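Local structure of protein (soluble lytic transglycosylase SLT70) (Escherichia coli, 1QSA) at residues 458-463 with 525-530; 466-471 with 600-605; 500-505 with 512-517. The protein cleaves the glycosidic bonds between N-acetylmuramic acid and N-acetylglucosamine in peptidoglycan, with a 1,6-anhydro bond formed in the N-acetylmuramic acid. One frame throughout, in Å; residues are numbered along the deposited sequence.

Contact 1: residues 458-463 with 525-530; sequences KRYTSG and TNINIG
Y460, near the end of helix 454-461, lays its ring against N528 and I527 of helix 523-540. The nearest pair of CA atoms across the two segments, Y460 CA and N528 CA, is 6.1 Å apart. This is a helix-to-helix contact inside the lysozyme-like catalytic domain, and one aromatic side chain carries it. CG of Y460 stands anti to the carbonyl carbon (chi1 -73°), which sends the ring across to the other helix.

The buried part lies at the base of the ring. CG2 of I527 sits 3.9 Å from Y460 CB, and the two side chains cross at about a right angle. I527 is buried and also touches L456 and F457 of the same helix as Y460.

The N528 side is close but partly exposed, as Y460 and N528 both are. Over one face of the ring lies N528 CA, which is 3.7 Å from Y460 CD1. The amide of N528 follows the ring outward, its plane tilted 35° from the ring plane. N528 OD1 and N528 CG are each 3.5 Å from Y460 CE1. The phenol OH hydrogen-bonds to E524, which also forms a salt bridge with R459. E524 therefore ties the outer end of the ring and the neighbouring guanidinium group to the start of helix 523-540.

With an alanine at Y460, I527 and N528 would probably face a gap and E524 would be left without its phenol partner. Across these segments the contact is van der Waals, with the amide lying beside ring carbons. Its polar grip comes from E524. Apolar burial at the base thus works together with a hydrogen bond to a carboxylate at the outer end, probably strengthened by its charge.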
loop_
_atom_site.group_PDB
_atom_site.type_symbol
_atom_site.label_atom_id
_atom_site.label_comp_id
_atom_site.label_asym_id
_atom_site.label_seq_id
_atom_site.Cartn_x
_atom_site.Cartn_y
_atom_site.Cartn_z
ATOM N N LYS A 458 -14.701 -23.965 -3.352
ATOM C CA LYS A 458 -15.719 -24.890 -2.875
ATOM C C LYS A 458 -15.038 -26.175 -2.421
ATOM O O LYS A 458 -15.228 -26.628 -1.292
ATOM C CB LYS A 458 -16.744 -25.197 -3.978
ATOM C CG LYS A 458 -17.874 -26.114 -3.505
ATOM C CD LYS A 458 -18.862 -26.407 -4.620
ATOM C CE LYS A 458 -20.025 -27.263 -4.117
ATOM N NZ LYS A 458 -20.868 -27.773 -5.255
ATOM N N ARG A 459 -14.192 -26.726 -3.287
ATOM C CA ARG A 459 -13.480 -27.957 -2.986
ATOM C C ARG A 459 -12.623 -27.872 -1.725
ATOM O O ARG A 459 -12.645 -28.784 -0.900
ATOM C CB ARG A 459 -12.598 -28.358 -4.174
ATOM C CG ARG A 459 -11.835 -29.666 -3.986
ATOM C CD ARG A 459 -10.812 -29.894 -5.091
ATOM N NE ARG A 459 -11.350 -29.598 -6.417
ATOM C CZ ARG A 459 -10.603 -29.409 -7.503
ATOM N NH1 ARG A 459 -9.283 -29.508 -7.435
ATOM N NH2 ARG A 459 -11.180 -29.134 -8.665
ATOM N N TYR A 460 -11.902 -26.761 -1.565
ATOM C CA TYR A 460 -11.011 -26.586 -0.423
ATOM C C TYR A 460 -11.627 -26.076 0.866
ATOM O O TYR A 460 -10.917 -25.892 1.854
ATOM C CB TYR A 460 -9.766 -25.787 -0.820
ATOM C CG TYR A 460 -8.821 -26.616 -1.657
ATOM C CD1 TYR A 460 -7.941 -27.505 -1.053
ATOM C CD2 TYR A 460 -8.848 -26.563 -3.056
ATOM C CE1 TYR A 460 -7.110 -28.323 -1.814
ATOM C CE2 TYR A 460 -8.013 -27.393 -3.833
ATOM C CZ TYR A 460 -7.150 -28.266 -3.190
ATOM O OH TYR A 460 -6.317 -29.096 -3.899
ATOM N N THR A 461 -12.924 -25.786 0.849
ATOM C CA THR A 461 -13.602 -25.398 2.075
ATOM C C THR A 461 -14.677 -26.414 2.466
ATOM O O THR A 461 -15.201 -26.336 3.570
ATOM C CB THR A 461 -14.238 -23.976 2.055
ATOM O OG1 THR A 461 -15.179 -23.865 0.980
ATOM C CG2 THR A 461 -13.159 -22.896 1.903
ATOM N N SER A 462 -14.988 -27.371 1.583
ATOM C CA SER A 462 -16.009 -28.389 1.884
ATOM C C SER A 462 -15.732 -29.199 3.155
ATOM O O SER A 462 -16.668 -29.553 3.896
ATOM C CB SER A 462 -16.186 -29.344 0.697
ATOM O OG SER A 462 -14.979 -30.024 0.407
ATOM N N GLY A 463 -14.459 -29.489 3.412
ATOM C CA GLY A 463 -14.101 -30.251 4.594
ATOM C C GLY A 463 -13.622 -29.371 5.736
ATOM O O GLY A 463 -12.996 -29.860 6.669
ATOM N N THR A 525 -2.624 -24.539 -5.417
ATOM C CA THR A 525 -1.675 -24.711 -4.316
ATOM C C THR A 525 -1.910 -23.614 -3.270
ATOM O O THR A 525 -1.974 -23.897 -2.071
ATOM C CB THR A 525 -0.207 -24.617 -4.819
ATOM O OG1 THR A 525 0.009 -25.604 -5.837
ATOM C CG2 THR A 525 0.773 -24.858 -3.675
ATOM N N ASN A 526 -2.060 -22.379 -3.748
ATOM C CA ASN A 526 -2.259 -21.230 -2.877
ATOM C C ASN A 526 -3.561 -21.381 -2.071
ATOM O O ASN A 526 -3.571 -21.228 -0.853
ATOM C CB ASN A 526 -2.272 -19.941 -3.712
ATOM C CG ASN A 526 -2.168 -18.711 -2.857
ATOM O OD1 ASN A 526 -3.151 -18.277 -2.262
ATOM N ND2 ASN A 526 -0.964 -18.147 -2.766
ATOM N N ILE A 527 -4.645 -21.739 -2.748
ATOM C CA ILE A 527 -5.935 -21.929 -2.083
ATOM C C ILE A 527 -5.872 -23.081 -1.072
ATOM O O ILE A 527 -6.414 -22.983 0.016
ATOM C CB ILE A 527 -7.075 -22.124 -3.131
ATOM C CG1 ILE A 527 -7.313 -20.802 -3.870
ATOM C CG2 ILE A 527 -8.376 -22.571 -2.465
ATOM C CD1 ILE A 527 -8.149 -20.935 -5.150
ATOM N N ASN A 528 -5.162 -24.148 -1.417
ATOM C CA ASN A 528 -4.998 -25.300 -0.522
ATOM C C ASN A 528 -4.309 -24.862 0.793
ATOM O O ASN A 528 -4.871 -25.003 1.896
ATOM C CB ASN A 528 -4.151 -26.354 -1.255
ATOM C CG ASN A 528 -3.947 -27.638 -0.448
ATOM O OD1 ASN A 528 -4.615 -27.876 0.559
ATOM N ND2 ASN A 528 -3.014 -28.471 -0.896
ATOM N N ILE A 529 -3.121 -24.263 0.675
ATOM C CA ILE A 529 -2.364 -23.851 1.853
ATOM C C ILE A 529 -3.000 -22.682 2.603
ATOM O O ILE A 529 -3.022 -22.659 3.842
ATOM C CB ILE A 529 -0.900 -23.540 1.464
ATOM C CG1 ILE A 529 -0.253 -24.823 0.935
ATOM C CG2 ILE A 529 -0.104 -22.999 2.676
ATOM C CD1 ILE A 529 1.146 -24.651 0.355
ATOM N N GLY A 530 -3.584 -21.755 1.851
ATOM C CA GLY A 530 -4.210 -20.591 2.458
ATOM C C GLY A 530 -5.479 -20.935 3.208
ATOM O O GLY A 530 -5.686 -20.459 4.335
#

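Contact 2: residues 466-471 with 600-605. With SO4 (sulfate ion), chain L.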
loop_
_atom_site.group_PDB
_atom_site.type_symbol
_atom_site.label_atom_id
_atom_site.label_comp_id
_atom_site.label_asym_id
_atom_site.label_seq_id
_atom_site.Cartn_x
_atom_site.Cartn_y
_atom_site.Cartn_z
ATOM N N ILE A 466 -14.530 -22.957 7.906
ATOM C CA ILE A 466 -14.551 -21.625 7.297
ATOM C C ILE A 466 -15.494 -21.642 6.091
ATOM O O ILE A 466 -15.471 -22.585 5.289
ATOM C CB ILE A 466 -13.128 -21.158 6.800
ATOM C CG1 ILE A 466 -12.444 -22.247 5.954
ATOM C CG2 ILE A 466 -12.269 -20.712 7.993
ATOM C CD1 ILE A 466 -11.231 -21.719 5.165
ATOM N N PRO A 467 -16.409 -20.663 6.004
ATOM C CA PRO A 467 -17.336 -20.618 4.863
ATOM C C PRO A 467 -16.590 -20.334 3.549
ATOM O O PRO A 467 -15.566 -19.642 3.540
ATOM C CB PRO A 467 -18.245 -19.437 5.210
ATOM C CG PRO A 467 -18.230 -19.401 6.697
ATOM C CD PRO A 467 -16.764 -19.661 7.020
ATOM N N GLN A 468 -17.094 -20.867 2.442
ATOM C CA GLN A 468 -16.475 -20.602 1.135
ATOM C C GLN A 468 -16.418 -19.088 0.873
ATOM O O GLN A 468 -15.393 -18.566 0.445
ATOM C CB GLN A 468 -17.258 -21.275 0.012
ATOM C CG GLN A 468 -16.558 -21.146 -1.346
ATOM C CD GLN A 468 -17.425 -21.618 -2.494
ATOM O OE1 GLN A 468 -18.234 -22.530 -2.333
ATOM N NE2 GLN A 468 -17.262 -21.000 -3.659
ATOM N N SER A 469 -17.516 -18.389 1.154
ATOM C CA SER A 469 -17.604 -16.942 0.957
ATOM C C SER A 469 -16.515 -16.201 1.737
ATOM O O SER A 469 -15.932 -15.233 1.244
ATOM C CB SER A 469 -18.993 -16.439 1.385
ATOM O OG SER A 469 -19.197 -16.611 2.786
ATOM N N TYR A 470 -16.233 -16.690 2.938
ATOM C CA TYR A 470 -15.234 -16.085 3.799
ATOM C C TYR A 470 -13.824 -16.239 3.223
ATOM O O TYR A 470 -13.052 -15.273 3.217
ATOM C CB TYR A 470 -15.339 -16.665 5.211
ATOM C CG TYR A 470 -14.307 -16.115 6.152
ATOM C CD1 TYR A 470 -14.155 -14.730 6.320
ATOM C CD2 TYR A 470 -13.437 -16.968 6.838
ATOM C CE1 TYR A 470 -13.151 -14.207 7.147
ATOM C CE2 TYR A 470 -12.439 -16.460 7.665
ATOM C CZ TYR A 470 -12.300 -15.084 7.813
ATOM O OH TYR A 470 -11.285 -14.590 8.609
ATOM N N ALA A 471 -13.480 -17.447 2.766
ATOM C CA ALA A 471 -12.161 -17.684 2.149
ATOM C C ALA A 471 -12.002 -16.778 0.924
ATOM O O ALA A 471 -10.938 -16.192 0.692
ATOM C CB ALA A 471 -12.010 -19.136 1.747
ATOM N N TYR A 600 -24.014 -12.512 -0.855
ATOM C CA TYR A 600 -25.073 -12.018 -1.724
ATOM C C TYR A 600 -24.988 -12.645 -3.117
ATOM O O TYR A 600 -25.987 -13.166 -3.629
ATOM C CB TYR A 600 -25.041 -10.487 -1.838
ATOM C CG TYR A 600 -26.073 -9.970 -2.813
ATOM C CD1 TYR A 600 -27.398 -9.795 -2.422
ATOM C CD2 TYR A 600 -25.736 -9.719 -4.147
ATOM C CE1 TYR A 600 -28.364 -9.385 -3.338
ATOM C CE2 TYR A 600 -26.696 -9.314 -5.068
ATOM C CZ TYR A 600 -28.001 -9.150 -4.655
ATOM O OH TYR A 600 -28.951 -8.740 -5.561
ATOM N N PHE A 601 -23.801 -12.606 -3.723
ATOM C CA PHE A 601 -23.623 -13.161 -5.057
ATOM C C PHE A 601 -23.735 -14.681 -5.116
ATOM O O PHE A 601 -23.918 -15.252 -6.189
ATOM C CB PHE A 601 -22.334 -12.626 -5.693
ATOM C CG PHE A 601 -22.416 -11.173 -6.055
ATOM C CD1 PHE A 601 -23.367 -10.724 -6.979
ATOM C CD2 PHE A 601 -21.583 -10.239 -5.449
ATOM C CE1 PHE A 601 -23.490 -9.365 -7.288
ATOM C CE2 PHE A 601 -21.697 -8.877 -5.751
ATOM C CZ PHE A 601 -22.654 -8.436 -6.672
ATOM N N MET A 602 -23.673 -15.331 -3.955
ATOM C CA MET A 602 -23.822 -16.778 -3.873
ATOM C C MET A 602 -25.278 -17.151 -3.548
ATOM O O MET A 602 -25.604 -18.329 -3.385
ATOM C CB MET A 602 -22.890 -17.356 -2.815
ATOM C CG MET A 602 -21.426 -17.267 -3.190
ATOM S SD MET A 602 -20.400 -17.893 -1.861
ATOM C CE MET A 602 -18.825 -17.294 -2.375
ATOM N N GLY A 603 -26.134 -16.141 -3.418
ATOM C CA GLY A 603 -27.543 -16.380 -3.134
ATOM C C GLY A 603 -27.945 -16.494 -1.675
ATOM O O GLY A 603 -29.044 -16.973 -1.372
ATOM N N ASP A 604 -27.062 -16.074 -0.769
ATOM C CA ASP A 604 -27.334 -16.122 0.663
ATOM C C ASP A 604 -27.585 -14.728 1.231
ATOM O O ASP A 604 -27.296 -13.726 0.585
ATOM C CB ASP A 604 -26.169 -16.774 1.405
ATOM C CG ASP A 604 -25.893 -18.184 0.929
ATOM O OD1 ASP A 604 -26.848 -18.979 0.779
ATOM O OD2 ASP A 604 -24.712 -18.502 0.699
ATOM N N LYS A 605 -28.149 -14.680 2.435
ATOM C CA LYS A 605 -28.458 -13.427 3.121
ATOM C C LYS A 605 -27.160 -12.759 3.571
ATOM O O LYS A 605 -26.388 -13.329 4.344
ATOM C CB LYS A 605 -29.364 -13.720 4.318
ATOM C CG LYS A 605 -29.942 -12.495 5.008
ATOM C CD LYS A 605 -31.014 -12.915 6.015
ATOM C CE LYS A 605 -31.466 -11.747 6.888
ATOM N NZ LYS A 605 -31.948 -10.568 6.104
HETATM S S SO4 L . -20.235 -23.038 3.160
HETATM O O1 SO4 L . -18.885 -22.938 2.578
HETATM O O2 SO4 L . -20.937 -21.750 3.028
HETATM O O3 SO4 L . -21.002 -24.079 2.452
HETATM O O4 SO4 L . -20.140 -23.388 4.589
#
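M602 reaches across to S469 and Q468 with its thioether end, and it has the most surface buried of the three. It lies just past helix 582-601. With CG beside the backbone N (chi1 -69°) and the chain extended beyond it, the methyl reaches the other helix. CE ends 3.6 Å from S469 CA, against the first turn of helix 468-479. SD lies beside the serine side chain, 3.8 Å from S469 CB.

S469 offers carbon to the methionine. Its hydroxyl is used elsewhere, in a hydrogen bond with D595 of helix 582-601. A polar link from S469 to that helix thus accompanies the apolar touch from M602. Q468 adds a lighter contact: its NE2 is 4.2 Å from M602 CE. The same amide nitrogen makes a weak hydrogen bond to N454.

P467 is the N-cap of helix 468-479. The backbone N of Q468, in the first turn of the helix, donates to O1 of a sulfate ion at 2.7 Å, with an N-H...O angle of 159°. The sulfate probably comes from the crystallisation liquor. Its place at the helix N-terminus suits an anion, where the helix dipole would be favourable.

G603 follows M602 with positive phi (88°) and closes helix 582-601 in a Schellman motif. The contact therefore joins the end of one helix to the beginning of another. Around it, Q468 also packs on F457, K458 and T461 of helix 454-461, while M602 touches L451. Deeper in the domain, I466 and Y470 pack on helix 523-540.

Contact 3: residues 500-505 with 512-517; sequences GTATHT and PGYSSP. With SO4 (sulfate ion), chain J.
A502 and T503, on one side of helix 499-509, meet Y514 in the loop that leads on to helix 523-540. This is a helix-loop-helix connection of the Slt-type domain, in which the loop folds back along the helix it has just left.

G500 comes first, near the helix start. Its backbone N donates to O2 of a sulfate ion at 2.8 Å, with an N-H...O angle of 157°. The sulfate is probably from the crystallisation liquor.

T501 turns elsewhere. Its OG1 bonds to a glycerol, also probably from the crystallisation liquor, and its side chain packs on Y533 of helix 523-540.

A502 makes the main contact. A502 CB comes obliquely to the phenol end, 3.4 Å from Y514 OH, with CZ a little further off. Placing CG anti to the backbone N (chi1 -176°) carries the Y514 ring out of the loop until its OH end meets the A502 methyl. A502 is buried, and I497 and L520 add to its surroundings. I529 and V506 also touch the tyrosine.

T503 is exposed and only brushes the ring: its backbone N is 4.3 Å from Y514 CE2. Its hydroxyl bonds to P499 O, within its own helix.

H504 N takes part in the regular helix bonding, to G500 O. T505 is buried and packs on S532 and Y533. T501 O receives two donors from T505, the backbone N and the hydroxyl, from opposite faces of its plane. The hydroxyl bond, T505 OG1 to T501 O, measures 2.8 Å.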
loop_
_atom_site.group_PDB
_atom_site.type_symbol
_atom_site.label_atom_id
_atom_site.label_comp_id
_atom_site.label_asym_id
_atom_site.label_seq_id
_atom_site.Cartn_x
_atom_site.Cartn_y
_atom_site.Cartn_z
ATOM N N GLY A 500 7.279 -18.579 5.178
ATOM C CA GLY A 500 7.349 -19.183 6.505
ATOM C C GLY A 500 6.014 -19.779 6.924
ATOM O O GLY A 500 5.948 -20.890 7.453
ATOM N N THR A 501 4.938 -19.034 6.665
ATOM C CA THR A 501 3.591 -19.486 6.978
ATOM C C THR A 501 3.248 -20.750 6.192
ATOM O O THR A 501 2.639 -21.672 6.734
ATOM C CB THR A 501 2.568 -18.415 6.626
ATOM O OG1 THR A 501 2.924 -17.202 7.295
ATOM C CG2 THR A 501 1.175 -18.852 7.055
ATOM N N ALA A 502 3.617 -20.777 4.911
ATOM C CA ALA A 502 3.350 -21.944 4.066
ATOM C C ALA A 502 4.039 -23.187 4.633
ATOM O O ALA A 502 3.423 -24.243 4.796
ATOM C CB ALA A 502 3.815 -21.678 2.621
ATOM N N THR A 503 5.324 -23.047 4.950
ATOM C CA THR A 503 6.107 -24.148 5.504
ATOM C C THR A 503 5.500 -24.648 6.817
ATOM O O THR A 503 5.318 -25.854 7.015
ATOM C CB THR A 503 7.571 -23.703 5.741
ATOM O OG1 THR A 503 8.166 -23.357 4.489
ATOM C CG2 THR A 503 8.381 -24.826 6.376
ATOM N N HIS A 504 5.139 -23.714 7.693
ATOM C CA HIS A 504 4.555 -24.051 8.985
ATOM C C HIS A 504 3.186 -24.727 8.843
ATOM O O HIS A 504 2.886 -25.692 9.540
ATOM C CB HIS A 504 4.446 -22.782 9.835
ATOM C CG HIS A 504 4.074 -23.035 11.261
ATOM N ND1 HIS A 504 3.261 -22.183 11.980
ATOM C CD2 HIS A 504 4.426 -24.027 12.114
ATOM C CE1 HIS A 504 3.132 -22.637 13.214
ATOM N NE2 HIS A 504 3.830 -23.754 13.320
ATOM N N THR A 505 2.383 -24.247 7.895
ATOM C CA THR A 505 1.042 -24.787 7.644
ATOM C C THR A 505 1.113 -26.206 7.072
ATOM O O THR A 505 0.385 -27.104 7.497
ATOM C CB THR A 505 0.261 -23.851 6.676
ATOM O OG1 THR A 505 0.030 -22.595 7.326
ATOM C CG2 THR A 505 -1.079 -24.460 6.288
ATOM N N PRO A 512 0.737 -32.723 1.592
ATOM C CA PRO A 512 1.755 -33.266 0.692
ATOM C C PRO A 512 2.052 -32.388 -0.530
ATOM O O PRO A 512 1.252 -31.525 -0.898
ATOM C CB PRO A 512 1.120 -34.580 0.235
ATOM C CG PRO A 512 -0.328 -34.219 0.107
ATOM C CD PRO A 512 -0.600 -33.267 1.277
ATOM N N GLY A 513 3.217 -32.619 -1.130
ATOM C CA GLY A 513 3.596 -31.938 -2.357
ATOM C C GLY A 513 4.167 -30.543 -2.408
ATOM O O GLY A 513 4.400 -30.036 -3.507
ATOM N N TYR A 514 4.435 -29.940 -1.259
ATOM C CA TYR A 514 4.982 -28.591 -1.224
ATOM C C TYR A 514 6.491 -28.569 -0.948
ATOM O O TYR A 514 6.945 -29.000 0.111
ATOM C CB TYR A 514 4.240 -27.758 -0.166
ATOM C CG TYR A 514 4.673 -26.310 -0.122
ATOM C CD1 TYR A 514 4.292 -25.420 -1.132
ATOM C CD2 TYR A 514 5.461 -25.821 0.924
ATOM C CE1 TYR A 514 4.680 -24.084 -1.098
ATOM C CE2 TYR A 514 5.861 -24.480 0.961
ATOM C CZ TYR A 514 5.461 -23.623 -0.055
ATOM O OH TYR A 514 5.830 -22.295 -0.023
ATOM N N SER A 515 7.257 -28.005 -1.876
ATOM C CA SER A 515 8.709 -27.926 -1.716
ATOM C C SER A 515 9.347 -26.560 -1.992
ATOM O O SER A 515 10.506 -26.348 -1.638
ATOM C CB SER A 515 9.394 -28.995 -2.581
ATOM O OG SER A 515 9.091 -28.818 -3.956
ATOM N N SER A 516 8.599 -25.617 -2.568
ATOM C CA SER A 516 9.168 -24.305 -2.884
ATOM C C SER A 516 8.127 -23.178 -2.884
ATOM O O SER A 516 7.008 -23.371 -3.350
ATOM C CB SER A 516 9.842 -24.393 -4.260
ATOM O OG SER A 516 10.078 -23.123 -4.831
ATOM N N PRO A 517 8.499 -21.980 -2.390
ATOM C CA PRO A 517 7.591 -20.827 -2.339
ATOM C C PRO A 517 7.065 -20.435 -3.715
ATOM O O PRO A 517 6.028 -19.784 -3.820
ATOM C CB PRO A 517 8.460 -19.713 -1.751
ATOM C CG PRO A 517 9.493 -20.429 -0.972
ATOM C CD PRO A 517 9.809 -21.640 -1.809
HETATM S S SO4 J . 9.406 -15.577 5.961
HETATM O O1 SO4 J . 10.199 -15.064 4.825
HETATM O O2 SO4 J . 8.052 -15.942 5.500
HETATM O O3 SO4 J . 10.078 -16.758 6.543
HETATM O O4 SO4 J . 9.289 -14.522 6.992
#

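All three contacts sit on one side of the chain's centre, in the C-terminal catalytic region. Contact 1 is the middle one: its centre is about 15 Å from that of contact 2 and about 14 Å from that of contact 3. The centres of contacts 2 and 3 are about 27 Å apart, their nearest atoms about 11 Å. T461 of contact 1 packs on A471 of contact 2, and I529 on A502 and T505 of contact 3. Along the chain, contacts 1 and 2 interleave, and contact 3 falls within the span of both. Together they join helices of the catalytic domain. The side chain of I527 is about 11 Å from that of E478, the predicted active-site residue.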